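Local coordinates for protein aldehyde dehydrogenase (Burkholderia cenocepacia, PDB 4O6R) that probably oxidises aldehydes with NAD(P)+ and binds adenosine monophosphate in its nucleotide pocket, at residues A[74-79]-A[169-174]; A[161-166]-A[187-192]; A[165-170]-A[177-182]; A[191-196]-A[206-211]. One frame throughout, in Å; residues are numbered along the deposited sequence.

Contact 1: residues A[74-79]-A[169-174]; sequences RLLLRL and PALAAG
L76, in the body of helix 69-85, and A172, in the last turn of helix 159-172, bring the two backbones nearest, with 7.6 Å between L76 CA and A172 CA. Just past this point the second helix stops. G174, at a positive phi of 94°, returns its N to L171 O (3.0 Å) in a Schellman motif, a backbone shape that calls for glycine. All the touching is apolar, and on the side of helix 69-85 it comes from L76 alone. With its CG beside the backbone N (chi1 -66°), L76 spreads the two methyls of its fork over the end of the other helix: CD1 presses on A172 CB at 3.7 Å, while CD2 approaches L171 CD1 more loosely, at 4.3 Å. F117 of helix 102-123 and F201 also pack on L76, M473 of helix 469-475 packs on A172, and R72 hydrogen-bonds A172 O at the helix end. R74, one turn before R78, forms a salt bridge to E84 of the second subunit. This is buried helix-to-helix packing, in which helix 69-85 lies against the C-terminal end of the crossover helix of a beta-alpha-beta unit.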
loop_
_atom_site.group_PDB
_atom_site.type_symbol
_atom_site.label_atom_id
_atom_site.label_comp_id
_atom_site.label_asym_id
_atom_site.label_seq_id
_atom_site.Cartn_x
_atom_site.Cartn_y
_atom_site.Cartn_z
ATOM N N ARG A 74 4.590 2.939 21.839
ATOM C CA ARG A 74 4.505 3.850 23.002
ATOM C C ARG A 74 5.889 4.063 23.658
ATOM O O ARG A 74 6.248 5.190 24.075
ATOM C CB ARG A 74 3.470 3.314 24.005
ATOM C CG ARG A 74 3.286 4.155 25.260
ATOM C CD ARG A 74 2.628 5.490 24.917
ATOM N NE ARG A 74 2.032 6.174 26.076
ATOM C CZ ARG A 74 0.953 5.737 26.740
ATOM N NH1 ARG A 74 0.340 4.596 26.390
ATOM N NH2 ARG A 74 0.491 6.425 27.762
ATOM N N LEU A 75 6.684 2.999 23.710
ATOM C CA LEU A 75 8.011 3.094 24.285
ATOM C C LEU A 75 8.922 4.014 23.457
ATOM O O LEU A 75 9.656 4.830 24.019
ATOM C CB LEU A 75 8.634 1.720 24.470
ATOM C CG LEU A 75 8.094 0.876 25.614
ATOM C CD1 LEU A 75 8.484 -0.582 25.358
ATOM C CD2 LEU A 75 8.656 1.385 26.938
ATOM N N LEU A 76 8.871 3.879 22.142
ATOM C CA LEU A 76 9.614 4.751 21.260
ATOM C C LEU A 76 9.127 6.208 21.386
ATOM O O LEU A 76 9.933 7.146 21.341
ATOM C CB LEU A 76 9.526 4.247 19.802
ATOM C CG LEU A 76 10.212 2.892 19.529
ATOM C CD1 LEU A 76 9.712 2.255 18.234
ATOM C CD2 LEU A 76 11.709 3.077 19.458
ATOM N N LEU A 77 7.812 6.403 21.508
ATOM C CA LEU A 77 7.266 7.735 21.710
ATOM C C LEU A 77 7.807 8.360 23.000
ATOM O O LEU A 77 8.200 9.542 23.012
ATOM C CB LEU A 77 5.736 7.724 21.740
ATOM C CG LEU A 77 5.045 7.362 20.423
ATOM C CD1 LEU A 77 3.529 7.357 20.625
ATOM C CD2 LEU A 77 5.405 8.344 19.320
ATOM N N ARG A 78 7.774 7.601 24.088
ATOM C CA ARG A 78 8.348 8.072 25.339
ATOM C C ARG A 78 9.833 8.384 25.221
ATOM O O ARG A 78 10.301 9.332 25.847
ATOM C CB ARG A 78 8.204 7.037 26.461
ATOM C CG ARG A 78 6.852 6.987 27.125
ATOM C CD ARG A 78 6.862 5.860 28.161
ATOM N NE ARG A 78 5.523 5.431 28.447
ATOM C CZ ARG A 78 4.653 6.112 29.172
ATOM N NH1 ARG A 78 4.978 7.281 29.701
ATOM N NH2 ARG A 78 3.433 5.616 29.366
ATOM N N LEU A 79 10.578 7.540 24.497
ATOM C CA LEU A 79 12.009 7.779 24.294
ATOM C C LEU A 79 12.254 9.134 23.617
ATOM O O LEU A 79 13.140 9.904 24.043
ATOM C CB LEU A 79 12.653 6.688 23.466
ATOM C CG LEU A 79 14.165 6.854 23.223
ATOM C CD1 LEU A 79 14.950 6.882 24.514
ATOM C CD2 LEU A 79 14.639 5.728 22.328
ATOM N N PRO A 169 13.382 1.716 13.373
ATOM C CA PRO A 169 12.628 0.721 12.653
ATOM C C PRO A 169 12.806 -0.680 13.206
ATOM O O PRO A 169 11.843 -1.436 13.223
ATOM C CB PRO A 169 13.155 0.836 11.211
ATOM C CG PRO A 169 14.473 1.491 11.300
ATOM C CD PRO A 169 14.364 2.393 12.501
ATOM N N ALA A 170 14.007 -1.037 13.633
ATOM C CA ALA A 170 14.262 -2.409 14.103
ATOM C C ALA A 170 13.341 -2.744 15.271
ATOM O O ALA A 170 12.719 -3.821 15.304
ATOM C CB ALA A 170 15.716 -2.572 14.507
ATOM N N LEU A 171 13.239 -1.789 16.206
ATOM C CA LEU A 171 12.489 -1.981 17.443
ATOM C C LEU A 171 11.011 -1.903 17.173
ATOM O O LEU A 171 10.242 -2.740 17.660
ATOM C CB LEU A 171 12.892 -0.936 18.480
ATOM C CG LEU A 171 14.276 -1.150 19.078
ATOM C CD1 LEU A 171 14.673 0.044 19.956
ATOM C CD2 LEU A 171 14.334 -2.459 19.855
ATOM N N ALA A 172 10.617 -0.925 16.374
ATOM C CA ALA A 172 9.213 -0.751 16.008
ATOM C C ALA A 172 8.669 -2.023 15.397
ATOM O O ALA A 172 7.561 -2.445 15.724
ATOM C CB ALA A 172 9.036 0.398 15.047
ATOM N N ALA A 173 9.479 -2.660 14.560
ATOM C CA ALA A 173 9.078 -3.879 13.853
ATOM C C ALA A 173 9.072 -5.136 14.703
ATOM O O ALA A 173 8.619 -6.163 14.228
ATOM C CB ALA A 173 9.962 -4.097 12.654
ATOM N N GLY A 174 9.502 -5.053 15.966
ATOM C CA GLY A 174 9.513 -6.193 16.839
ATOM C C GLY A 174 10.796 -7.011 16.935
ATOM O O GLY A 174 10.772 -8.106 17.483
#

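Contact 2: residues A[161-166]-A[187-192]; sequences MFTSWK and LSTLRI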
loop_
_atom_site.group_PDB
_atom_site.type_symbol
_atom_site.label_atom_id
_atom_site.label_comp_id
_atom_site.label_asym_id
_atom_site.label_seq_id
_atom_site.Cartn_x
_atom_site.Cartn_y
_atom_site.Cartn_z
ATOM N N MET A 161 22.414 10.524 16.090
ATOM C CA MET A 161 21.351 10.380 15.091
ATOM C C MET A 161 21.221 8.931 14.621
ATOM O O MET A 161 20.110 8.441 14.412
ATOM C CB MET A 161 21.610 11.310 13.913
ATOM C CG MET A 161 20.372 11.867 13.244
ATOM S SD MET A 161 20.891 13.119 12.040
ATOM C CE MET A 161 21.883 12.077 10.936
ATOM N N PHE A 162 22.351 8.252 14.470
ATOM C CA PHE A 162 22.331 6.857 14.020
ATOM C C PHE A 162 21.634 5.928 14.983
ATOM O O PHE A 162 21.094 4.916 14.535
ATOM C CB PHE A 162 23.739 6.312 13.744
ATOM C CG PHE A 162 24.375 6.867 12.506
ATOM C CD1 PHE A 162 23.629 7.190 11.410
ATOM C CD2 PHE A 162 25.737 7.032 12.451
ATOM C CE1 PHE A 162 24.227 7.714 10.281
ATOM C CE2 PHE A 162 26.337 7.518 11.330
ATOM C CZ PHE A 162 25.592 7.857 10.236
ATOM N N THR A 163 21.630 6.236 16.287
ATOM C CA THR A 163 20.848 5.408 17.225
ATOM C C THR A 163 19.404 5.318 16.786
ATOM O O THR A 163 18.798 4.239 16.819
ATOM C CB THR A 163 20.893 5.875 18.708
ATOM O OG1 THR A 163 20.243 7.139 18.890
ATOM C CG2 THR A 163 22.332 5.967 19.201
ATOM N N SER A 164 18.850 6.453 16.385
ATOM C CA SER A 164 17.463 6.523 15.947
ATOM C C SER A 164 17.267 5.917 14.561
ATOM O O SER A 164 16.311 5.170 14.343
ATOM C CB SER A 164 16.949 7.954 15.989
ATOM O OG SER A 164 17.523 8.767 14.965
ATOM N N TRP A 165 18.157 6.202 13.621
ATOM C CA TRP A 165 17.981 5.658 12.261
ATOM C C TRP A 165 17.991 4.120 12.236
ATOM O O TRP A 165 17.243 3.486 11.505
ATOM C CB TRP A 165 19.078 6.163 11.341
ATOM C CG TRP A 165 18.990 7.597 10.969
ATOM C CD1 TRP A 165 18.297 8.600 11.599
ATOM C CD2 TRP A 165 19.660 8.209 9.872
ATOM N NE1 TRP A 165 18.495 9.803 10.943
ATOM C CE2 TRP A 165 19.331 9.583 9.884
ATOM C CE3 TRP A 165 20.465 7.710 8.833
ATOM C CZ2 TRP A 165 19.779 10.471 8.887
ATOM C CZ3 TRP A 165 20.935 8.604 7.852
ATOM C CH2 TRP A 165 20.587 9.961 7.896
ATOM N N LYS A 166 18.878 3.551 13.038
ATOM C CA LYS A 166 19.015 2.110 13.178
ATOM C C LYS A 166 17.946 1.458 14.042
ATOM O O LYS A 166 17.243 0.525 13.612
ATOM C CB LYS A 166 20.354 1.812 13.815
ATOM C CG LYS A 166 21.525 2.151 12.942
ATOM C CD LYS A 166 21.617 1.204 11.790
ATOM C CE LYS A 166 21.872 1.986 10.545
ATOM N NZ LYS A 166 21.734 1.117 9.344
ATOM N N LEU A 187 29.784 7.700 23.402
ATOM C CA LEU A 187 29.207 8.153 24.671
ATOM C C LEU A 187 27.698 8.472 24.616
ATOM O O LEU A 187 26.938 8.087 25.519
ATOM C CB LEU A 187 30.006 9.321 25.213
ATOM C CG LEU A 187 31.464 8.980 25.550
ATOM C CD1 LEU A 187 32.207 10.209 25.995
ATOM C CD2 LEU A 187 31.540 7.906 26.627
ATOM N N SER A 188 27.248 9.120 23.547
ATOM C CA SER A 188 25.834 9.481 23.443
ATOM C C SER A 188 24.944 8.233 23.301
ATOM O O SER A 188 23.829 8.203 23.820
ATOM C CB SER A 188 25.641 10.509 22.316
ATOM O OG SER A 188 25.887 9.911 21.056
ATOM N N THR A 189 25.461 7.173 22.678
ATOM C CA THR A 189 24.743 5.929 22.528
ATOM C C THR A 189 24.476 5.247 23.869
ATOM O O THR A 189 23.405 4.696 24.111
ATOM C CB THR A 189 25.531 4.976 21.607
ATOM O OG1 THR A 189 25.696 5.603 20.341
ATOM C CG2 THR A 189 24.776 3.672 21.413
ATOM N N LEU A 190 25.470 5.297 24.742
ATOM C CA LEU A 190 25.322 4.784 26.088
ATOM C C LEU A 190 24.273 5.605 26.881
ATOM O O LEU A 190 23.538 5.053 27.681
ATOM C CB LEU A 190 26.690 4.765 26.777
ATOM C CG LEU A 190 27.713 3.838 26.123
ATOM C CD1 LEU A 190 28.991 3.814 26.937
ATOM C CD2 LEU A 190 27.176 2.419 26.043
ATOM N N ARG A 191 24.203 6.918 26.668
ATOM C CA ARG A 191 23.144 7.718 27.286
ATOM C C ARG A 191 21.761 7.391 26.717
ATOM O O ARG A 191 20.788 7.319 27.461
ATOM C CB ARG A 191 23.437 9.221 27.149
ATOM C CG ARG A 191 22.428 10.167 27.804
ATOM C CD ARG A 191 22.212 9.885 29.287
ATOM N NE ARG A 191 21.245 10.831 29.877
ATOM C CZ ARG A 191 20.321 10.541 30.789
ATOM N NH1 ARG A 191 20.204 9.307 31.292
ATOM N NH2 ARG A 191 19.504 11.505 31.217
ATOM N N ILE A 192 21.679 7.175 25.399
ATOM C CA ILE A 192 20.423 6.773 24.781
ATOM C C ILE A 192 19.899 5.480 25.412
ATOM O O ILE A 192 18.723 5.398 25.749
ATOM C CB ILE A 192 20.573 6.616 23.255
ATOM C CG1 ILE A 192 20.701 7.982 22.606
ATOM C CG2 ILE A 192 19.413 5.838 22.624
ATOM C CD1 ILE A 192 19.463 8.863 22.771
#
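T163 alone carries one side of this contact, reaching T189 with its methyl and I192 with its hydroxyl. T163 CG2 lies 3.6 Å from T189 OG1 and 4.0 Å from T189 CG2, the two side chains passing alongside and pointing opposite ways. T163 OG1 sits 3.8 Å from I192 CG1, a van der Waals contact and not a bond. That hydroxyl is turned between the backbone N and the carbonyl carbon (chi1 67°), which lets it hydrogen-bond L160 O in its own helix and leaves the methyl to face T189. The polar atom is thereby satisfied although buried. Short side chains allow a close approach of the helices, 6.6 Å between T163 CA and T189 CA. One residue on, S164 also bonds back to its helix: its OG meets M161 O at 2.7 Å in the carbonyl plane, on a lone pair, at a C=O...OG angle of 142°. M161 O also accepts the regular helix bond from W165 N. Farther out, S188 OG bonds E94 and L187 N bonds D97, tying down the start of helix 187-199. F117 of helix 102-123 packs on T163 and S164, so that helix covers helix 159-172 on one side, while helix 187-199 rests through T189 on I208 of strand 206-208.

Contact 3: residues A[165-170]-A[177-182]; sequences WKMGPA and VVLKPS. With AMP (adenosine monophosphate), chain E.
M167 is the bump and the gap between V177 and L179 is the hollow that receives it. Its chain crosses both strand side chains at about a right angle: M167 CG lies 3.7 Å from L179 CD1, and M167 SD lies 4.0 Å from V177 CG1. The two branches of V177 divide the helix surface between them. CG1, opposite the backbone N (chi1 168°), meets the methionine, while CG2 meets A170 CB at 3.9 Å, one helical turn along. L179 CD1 in turn fits between M167 and the base of K166, with K166 CB 4.2 Å away. Beyond its CB, K166 bends off to its salt bridge with E467. Helix 165-170, kinked at P169, runs almost exactly antiparallel to strand 177-180 (174°), its axis 10.1 Å from that of the strand. Q152 of strand 138-153 lies against M167, A170, V177 and L179, completing the beta-alpha-beta crossover of strand 138-153, helix 159-172 and strand 176-180. At the strand end K180 folds toward the nucleotide. Its NZ gives a hydrogen bond to O2' of the adenosine monophosphate at 3.0 Å and a weak one to O3' at 3.2 Å; it also bonds P181 O at 2.8 Å, from 45° outside the carbonyl plane. G211 O and the salt bridge to E183 add further restraint. The chemistry thus splits in two: a purely apolar interface holds helix to strand, while the strand's end presents a multiply anchored ammonium group, its charge probably favoured by E183, to the ribose hydroxyls.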
loop_
_atom_site.group_PDB
_atom_site.type_symbol
_atom_site.label_atom_id
_atom_site.label_comp_id
_atom_site.label_asym_id
_atom_site.label_seq_id
_atom_site.Cartn_x
_atom_site.Cartn_y
_atom_site.Cartn_z
ATOM N N TRP A 165 18.157 6.202 13.621
ATOM C CA TRP A 165 17.981 5.658 12.261
ATOM C C TRP A 165 17.991 4.120 12.236
ATOM O O TRP A 165 17.243 3.486 11.505
ATOM C CB TRP A 165 19.078 6.163 11.341
ATOM C CG TRP A 165 18.990 7.597 10.969
ATOM C CD1 TRP A 165 18.297 8.600 11.599
ATOM C CD2 TRP A 165 19.660 8.209 9.872
ATOM N NE1 TRP A 165 18.495 9.803 10.943
ATOM C CE2 TRP A 165 19.331 9.583 9.884
ATOM C CE3 TRP A 165 20.465 7.710 8.833
ATOM C CZ2 TRP A 165 19.779 10.471 8.887
ATOM C CZ3 TRP A 165 20.935 8.604 7.852
ATOM C CH2 TRP A 165 20.587 9.961 7.896
ATOM N N LYS A 166 18.878 3.551 13.038
ATOM C CA LYS A 166 19.015 2.110 13.178
ATOM C C LYS A 166 17.946 1.458 14.042
ATOM O O LYS A 166 17.243 0.525 13.612
ATOM C CB LYS A 166 20.354 1.812 13.815
ATOM C CG LYS A 166 21.525 2.151 12.942
ATOM C CD LYS A 166 21.617 1.204 11.790
ATOM C CE LYS A 166 21.872 1.986 10.545
ATOM N NZ LYS A 166 21.734 1.117 9.344
ATOM N N MET A 167 17.833 1.939 15.268
ATOM C CA MET A 167 17.015 1.268 16.244
ATOM C C MET A 167 15.537 1.577 16.115
ATOM O O MET A 167 14.718 0.743 16.488
ATOM C CB MET A 167 17.503 1.540 17.669
ATOM C CG MET A 167 18.904 0.992 17.884
ATOM S SD MET A 167 19.344 0.809 19.629
ATOM C CE MET A 167 19.804 2.503 20.025
ATOM N N GLY A 168 15.196 2.749 15.590
ATOM C CA GLY A 168 13.780 3.077 15.382
ATOM C C GLY A 168 12.998 1.998 14.624
ATOM O O GLY A 168 12.065 1.415 15.174
ATOM N N PRO A 169 13.382 1.716 13.373
ATOM C CA PRO A 169 12.628 0.721 12.653
ATOM C C PRO A 169 12.806 -0.680 13.206
ATOM O O PRO A 169 11.843 -1.436 13.223
ATOM C CB PRO A 169 13.155 0.836 11.211
ATOM C CG PRO A 169 14.473 1.491 11.300
ATOM C CD PRO A 169 14.364 2.393 12.501
ATOM N N ALA A 170 14.007 -1.037 13.633
ATOM C CA ALA A 170 14.262 -2.409 14.103
ATOM C C ALA A 170 13.341 -2.744 15.271
ATOM O O ALA A 170 12.719 -3.821 15.304
ATOM C CB ALA A 170 15.716 -2.572 14.507
ATOM N N VAL A 177 17.802 -6.033 19.560
ATOM C CA VAL A 177 18.917 -5.309 18.965
ATOM C C VAL A 177 20.226 -5.479 19.711
ATOM O O VAL A 177 20.261 -5.388 20.919
ATOM C CB VAL A 177 18.606 -3.793 18.834
ATOM C CG1 VAL A 177 19.855 -2.980 18.503
ATOM C CG2 VAL A 177 17.549 -3.596 17.765
ATOM N N VAL A 178 21.287 -5.744 18.958
ATOM C CA VAL A 178 22.647 -5.629 19.462
ATOM C C VAL A 178 23.317 -4.602 18.556
ATOM O O VAL A 178 23.462 -4.835 17.352
ATOM C CB VAL A 178 23.402 -6.957 19.408
ATOM C CG1 VAL A 178 24.814 -6.776 19.908
ATOM C CG2 VAL A 178 22.641 -8.016 20.230
ATOM N N LEU A 179 23.679 -3.470 19.150
ATOM C CA LEU A 179 24.233 -2.378 18.415
ATOM C C LEU A 179 25.702 -2.156 18.829
ATOM O O LEU A 179 26.019 -2.026 20.015
ATOM C CB LEU A 179 23.382 -1.121 18.579
ATOM C CG LEU A 179 23.750 0.084 17.681
ATOM C CD1 LEU A 179 22.516 0.875 17.249
ATOM C CD2 LEU A 179 24.672 1.014 18.398
ATOM N N LYS A 180 26.574 -2.088 17.837
ATOM C CA LYS A 180 27.989 -1.766 18.048
ATOM C C LYS A 180 28.277 -0.354 17.535
ATOM O O LYS A 180 28.497 -0.153 16.329
ATOM C CB LYS A 180 28.936 -2.778 17.375
ATOM C CG LYS A 180 30.405 -2.548 17.852
ATOM C CD LYS A 180 31.486 -2.708 16.804
ATOM C CE LYS A 180 31.850 -1.449 16.061
ATOM N NZ LYS A 180 32.556 -0.409 16.847
ATOM N N PRO A 181 28.256 0.641 18.436
ATOM C CA PRO A 181 28.546 2.004 17.980
ATOM C C PRO A 181 30.040 2.169 17.814
ATOM O O PRO A 181 30.823 1.298 18.262
ATOM C CB PRO A 181 28.021 2.869 19.129
ATOM C CG PRO A 181 28.293 2.037 20.339
ATOM C CD PRO A 181 28.063 0.596 19.902
ATOM N N SER A 182 30.452 3.264 17.207
ATOM C CA SER A 182 31.869 3.512 17.051
ATOM C C SER A 182 32.519 3.695 18.390
ATOM O O SER A 182 32.020 4.449 19.251
ATOM C CB SER A 182 32.123 4.790 16.257
ATOM O OG SER A 182 33.506 4.993 16.195
HETATM P P AMP E . 34.738 1.506 8.810
HETATM O O1P AMP E . 33.861 1.539 7.605
HETATM O O2P AMP E . 35.675 0.280 8.815
HETATM O O3P AMP E . 35.387 2.869 9.110
HETATM O "O5'" AMP E . 33.799 1.280 10.150
HETATM C "C5'" AMP E . 32.465 1.755 10.476
HETATM C "C4'" AMP E . 31.966 0.911 11.687
HETATM O "O4'" AMP E . 32.259 -0.476 11.425
HETATM C "C3'" AMP E . 32.604 1.182 13.056
HETATM O "O3'" AMP E . 31.684 1.097 14.191
HETATM C "C2'" AMP E . 33.722 0.127 13.113
HETATM O "O2'" AMP E . 34.243 -0.198 14.422
HETATM C "C1'" AMP E . 33.100 -1.076 12.410
HETATM N N9 AMP E . 34.065 -2.062 11.812
HETATM C C8 AMP E . 35.366 -1.858 11.447
HETATM N N7 AMP E . 35.929 -3.017 10.971
HETATM C C5 AMP E . 34.986 -3.999 11.009
HETATM C C6 AMP E . 34.874 -5.444 10.648
HETATM N N6 AMP E . 35.906 -6.129 10.138
HETATM N N1 AMP E . 33.714 -6.100 10.832
HETATM C C2 AMP E . 32.659 -5.450 11.347
HETATM N N3 AMP E . 32.684 -4.148 11.710
HETATM C C4 AMP E . 33.775 -3.365 11.572
#

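Contact 4: residues A[191-196]-A[206-211]; sequences RIVELM and VNIVPG
While V193 and M196 meet V206 and I208 across the contact, the flat guanidinium of R191 belongs to another side of the helix. L195 CD2 lies over one of its faces, 3.3 Å above the plane and toward the rim, and E194 CG lies at its edge, in plane. The salt bridge from R191 NH1 to E194 OE1 (2.8 Å) is skewed: it meets the oxygen 61° out of the carboxylate plane, and E198 shares the same NH1. Toward the strand everything is apolar. V193 uses both branches, CG1 touching I208 CG1 at 3.7 Å and CG2 touching V206 CG1, also at 3.7 Å. Extended beyond CG, M196 comes across V206 at about a right angle and sets its SD 3.8 Å from V206 CG1 and 3.9 Å from V206 CG2, so the sulfur rests on the valine fork. Helix 191-196 runs roughly antiparallel to strand 206-208 (154°), with the axes 9.4 Å apart, the return leg of a beta-alpha-beta unit that begins with strand 176-180. M167 of helix 159-172 packs on both M196 and V206, L79 of helix 69-85 also lies on M196, and helix 47-66 packs on N207 and V209.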
loop_
_atom_site.group_PDB
_atom_site.type_symbol
_atom_site.label_atom_id
_atom_site.label_comp_id
_atom_site.label_asym_id
_atom_site.label_seq_id
_atom_site.Cartn_x
_atom_site.Cartn_y
_atom_site.Cartn_z
ATOM N N ARG A 191 24.203 6.918 26.668
ATOM C CA ARG A 191 23.144 7.718 27.286
ATOM C C ARG A 191 21.761 7.391 26.717
ATOM O O ARG A 191 20.788 7.319 27.461
ATOM C CB ARG A 191 23.437 9.221 27.149
ATOM C CG ARG A 191 22.428 10.167 27.804
ATOM C CD ARG A 191 22.212 9.885 29.287
ATOM N NE ARG A 191 21.245 10.831 29.877
ATOM C CZ ARG A 191 20.321 10.541 30.789
ATOM N NH1 ARG A 191 20.204 9.307 31.292
ATOM N NH2 ARG A 191 19.504 11.505 31.217
ATOM N N ILE A 192 21.679 7.175 25.399
ATOM C CA ILE A 192 20.423 6.773 24.781
ATOM C C ILE A 192 19.899 5.480 25.412
ATOM O O ILE A 192 18.723 5.398 25.749
ATOM C CB ILE A 192 20.573 6.616 23.255
ATOM C CG1 ILE A 192 20.701 7.982 22.606
ATOM C CG2 ILE A 192 19.413 5.838 22.624
ATOM C CD1 ILE A 192 19.463 8.863 22.771
ATOM N N VAL A 193 20.741 4.462 25.558
ATOM C CA VAL A 193 20.226 3.196 26.068
ATOM C C VAL A 193 19.850 3.320 27.525
ATOM O O VAL A 193 18.942 2.615 27.987
ATOM C CB VAL A 193 21.150 1.993 25.780
ATOM C CG1 VAL A 193 22.362 2.007 26.690
ATOM C CG2 VAL A 193 20.383 0.692 25.934
ATOM N N GLU A 194 20.538 4.196 28.255
ATOM C CA GLU A 194 20.143 4.527 29.625
ATOM C C GLU A 194 18.732 5.127 29.648
ATOM O O GLU A 194 17.904 4.742 30.487
ATOM C CB GLU A 194 21.147 5.499 30.275
ATOM C CG GLU A 194 20.917 5.646 31.767
ATOM C CD GLU A 194 21.901 6.560 32.421
ATOM O OE1 GLU A 194 22.363 7.537 31.780
ATOM O OE2 GLU A 194 22.200 6.286 33.595
ATOM N N LEU A 195 18.450 6.056 28.728
ATOM C CA LEU A 195 17.098 6.620 28.632
ATOM C C LEU A 195 16.086 5.551 28.262
ATOM O O LEU A 195 14.991 5.541 28.806
ATOM C CB LEU A 195 17.004 7.779 27.625
ATOM C CG LEU A 195 17.797 9.028 28.000
ATOM C CD1 LEU A 195 17.833 10.063 26.884
ATOM C CD2 LEU A 195 17.223 9.641 29.254
ATOM N N MET A 196 16.447 4.668 27.327
ATOM C CA MET A 196 15.604 3.525 26.991
ATOM C C MET A 196 15.200 2.706 28.224
ATOM O O MET A 196 14.020 2.372 28.396
ATOM C CB MET A 196 16.298 2.634 25.942
ATOM C CG MET A 196 16.342 3.274 24.562
ATOM S SD MET A 196 17.321 2.224 23.482
ATOM C CE MET A 196 16.636 2.685 21.892
ATOM N N VAL A 206 17.500 -4.070 23.913
ATOM C CA VAL A 206 18.556 -3.262 23.282
ATOM C C VAL A 206 19.841 -3.495 24.061
ATOM O O VAL A 206 19.879 -3.286 25.292
ATOM C CB VAL A 206 18.235 -1.756 23.308
ATOM C CG1 VAL A 206 19.386 -0.922 22.741
ATOM C CG2 VAL A 206 16.972 -1.499 22.517
ATOM N N ASN A 207 20.878 -3.922 23.347
ATOM C CA ASN A 207 22.181 -4.141 23.933
ATOM C C ASN A 207 23.241 -3.363 23.155
ATOM O O ASN A 207 23.298 -3.438 21.919
ATOM C CB ASN A 207 22.506 -5.620 23.956
ATOM C CG ASN A 207 21.374 -6.439 24.513
ATOM O OD1 ASN A 207 21.321 -6.688 25.708
ATOM N ND2 ASN A 207 20.434 -6.820 23.660
ATOM N N ILE A 208 24.049 -2.602 23.874
ATOM C CA ILE A 208 25.102 -1.776 23.276
ATOM C C ILE A 208 26.486 -2.326 23.615
ATOM O O ILE A 208 26.829 -2.483 24.796
ATOM C CB ILE A 208 25.023 -0.315 23.757
ATOM C CG1 ILE A 208 23.585 0.197 23.679
ATOM C CG2 ILE A 208 25.950 0.576 22.944
ATOM C CD1 ILE A 208 23.020 0.278 22.281
ATOM N N VAL A 209 27.288 -2.578 22.580
ATOM C CA VAL A 209 28.602 -3.208 22.763
ATOM C C VAL A 209 29.706 -2.463 21.992
ATOM O O VAL A 209 30.207 -2.938 20.990
ATOM C CB VAL A 209 28.545 -4.692 22.408
ATOM C CG1 VAL A 209 27.744 -5.437 23.468
ATOM C CG2 VAL A 209 27.919 -4.906 21.054
ATOM N N PRO A 210 30.066 -1.252 22.459
ATOM C CA PRO A 210 31.178 -0.547 21.852
ATOM C C PRO A 210 32.454 -1.394 21.982
ATOM O O PRO A 210 32.694 -2.010 23.030
ATOM C CB PRO A 210 31.332 0.715 22.705
ATOM C CG PRO A 210 30.128 0.791 23.582
ATOM C CD PRO A 210 29.663 -0.641 23.735
ATOM N N GLY A 211 33.254 -1.394 20.936
ATOM C CA GLY A 211 34.482 -2.172 20.880
ATOM C C GLY A 211 35.041 -2.021 19.485
ATOM O O GLY A 211 34.428 -1.362 18.640
#

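Overall arrangement
Starting from helix 69-85, contact 1 closes the longest loop, passing 89 residues before it reaches the end of helix 159-172. Contact 2 starts on that same helix and finishes on helix 187-199, so its loop crosses that of contact 1. Contact 3 starts from the same stretch as contact 2, sharing W165 and K166, and closes sooner, on strand 176-180. Contact 4 follows in series after contact 3, opening where contact 2 ends and closing onto strand 206-208, the sheet neighbour of strand 176-180. Together they tie two successive beta-alpha-beta units and helix 69-85 into one layered nucleotide-binding fold; the backbone bond from L179 N to N207 O joins the strands of contacts 3 and 4.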